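Local atomic coordinates of LPXTG-motif cell wall anchor domain protein (PDB entry 5U5O), a protein that probably mediates bacterial adhesion as a giant cell-wall-anchored surface protein built from Ig-like domains containing internal covalent cross-links. Residues A[36-39]-A[43-46]. Numbering follows the deposited sequence.
Sequences YNVE and TYAI
The phenol of Tyr-44 reaches across to the backbone of Glu-39 and the side chain of Val-38. Tyr-44 OH accepts a hydrogen bond from Glu-39 N at 2.9 Å. The bond is nearly straight, with an N-H...O angle of 169°, and Glu-39 N lies near the plane of the ring, at its edge. Glu-39 O also sits at the edge, in plane, 3.9 Å from Tyr-44 CE1. Val-38 meets the ring from one face. Its CG1 stands 4.1 Å from the ring centroid and 27° off the normal, a CH-pi contact displaced toward the hydroxyl end. Val-38 CB packs 3.7 Å from Tyr-44 CZ.

Both segments belong to the T-Q ester bond domain, an Ig-like fold. Residues 37-39 start the loop that leaves strand 26-36, and Tyr-44 lies near the start of strand 43-52. These two strands belong to different sheets, so the ring spans between the sheets at one end of the domain. Leu-126 of strand 118-127 touches both Val-38 and Tyr-44.

CB of Tyr-44 points toward the loop, and chi1 of -63° places the ring beside its own backbone N, opposite the carbonyl carbon; the hydroxyl then ends at Glu-39 N. Beside the bond, Glu-39 CB packs 3.7 Å from Tyr-44 OH. The rest of the Glu-39 side chain runs away from the ring, so its contribution is mainly its backbone N.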
loop_
_atom_site.group_PDB
_atom_site.type_symbol
_atom_site.label_atom_id
_atom_site.label_comp_id
_atom_site.label_asym_id
_atom_site.label_seq_id
_atom_site.Cartn_x
_atom_site.Cartn_y
_atom_site.Cartn_z
ATOM N N TYR A 36 22.586 8.086 -21.905
ATOM C CA TYR A 36 23.486 7.132 -22.608
ATOM C C TYR A 36 23.949 7.699 -23.939
ATOM O O TYR A 36 23.106 8.091 -24.731
ATOM C CB TYR A 36 22.776 5.805 -22.846
ATOM C CG TYR A 36 22.158 5.216 -21.609
ATOM C CD1 TYR A 36 22.920 5.011 -20.469
ATOM C CD2 TYR A 36 20.837 4.858 -21.593
ATOM C CE1 TYR A 36 22.368 4.466 -19.329
ATOM C CE2 TYR A 36 20.251 4.331 -20.434
ATOM C CZ TYR A 36 21.049 4.121 -19.329
ATOM O OH TYR A 36 20.482 3.601 -18.165
ATOM N N ASN A 37 25.260 7.851 -24.067
ATOM C CA ASN A 37 25.853 8.227 -25.385
ATOM C C ASN A 37 25.319 9.564 -25.877
ATOM O O ASN A 37 25.108 9.762 -27.083
ATOM C CB ASN A 37 25.704 7.099 -26.428
ATOM C CG ASN A 37 26.569 5.933 -26.091
ATOM O OD1 ASN A 37 27.582 6.057 -25.412
ATOM N ND2 ASN A 37 26.241 4.782 -26.673
ATOM N N VAL A 38 25.177 10.510 -24.941
ATOM C CA VAL A 38 24.839 11.879 -25.233
ATOM C C VAL A 38 26.119 12.661 -25.449
ATOM O O VAL A 38 27.214 12.193 -25.132
ATOM C CB VAL A 38 23.990 12.515 -24.094
ATOM C CG1 VAL A 38 22.565 12.012 -24.181
ATOM C CG2 VAL A 38 24.569 12.267 -22.696
ATOM N N GLU A 39 25.980 13.870 -25.968
ATOM C CA GLU A 39 27.127 14.675 -26.366
ATOM C C GLU A 39 27.437 15.727 -25.288
ATOM O O GLU A 39 26.601 16.579 -24.977
ATOM C CB GLU A 39 26.845 15.361 -27.704
ATOM C CG GLU A 39 28.011 16.181 -28.218
ATOM C CD GLU A 39 27.777 16.710 -29.635
ATOM O OE1 GLU A 39 27.325 15.943 -30.523
ATOM O OE2 GLU A 39 28.065 17.899 -29.861
ATOM N N THR A 43 22.781 20.773 -24.739
ATOM C CA THR A 43 21.737 20.990 -23.756
ATOM C C THR A 43 20.481 20.242 -24.163
ATOM O O THR A 43 19.835 20.588 -25.130
ATOM C CB THR A 43 21.416 22.482 -23.557
ATOM O OG1 THR A 43 22.608 23.143 -23.137
ATOM C CG2 THR A 43 20.309 22.667 -22.495
ATOM N N TYR A 44 20.136 19.240 -23.372
ATOM C CA TYR A 44 18.969 18.400 -23.573
ATOM C C TYR A 44 17.880 18.823 -22.595
ATOM O O TYR A 44 18.159 19.467 -21.554
ATOM C CB TYR A 44 19.316 16.947 -23.262
ATOM C CG TYR A 44 20.374 16.384 -24.175
ATOM C CD1 TYR A 44 21.718 16.622 -23.951
ATOM C CD2 TYR A 44 20.036 15.553 -25.239
ATOM C CE1 TYR A 44 22.700 16.111 -24.800
ATOM C CE2 TYR A 44 21.015 15.020 -26.073
ATOM C CZ TYR A 44 22.342 15.297 -25.844
ATOM O OH TYR A 44 23.353 14.823 -26.664
ATOM N N ALA A 45 16.639 18.487 -22.920
ATOM C CA ALA A 45 15.548 18.559 -21.941
ATOM C C ALA A 45 15.194 17.142 -21.546
ATOM O O ALA A 45 15.148 16.223 -22.368
ATOM C CB ALA A 45 14.325 19.269 -22.504
ATOM N N ILE A 46 14.927 16.972 -20.254
ATOM C CA ILE A 46 14.440 15.720 -19.701
ATOM C C ILE A 46 13.104 15.914 -19.012
ATOM O O ILE A 46 12.869 16.974 -18.384
ATOM C CB ILE A 46 15.474 15.028 -18.774
ATOM C CG1 ILE A 46 15.990 15.968 -17.679
ATOM C CG2 ILE A 46 16.603 14.454 -19.642
ATOM C CD1 ILE A 46 16.812 15.240 -16.641
#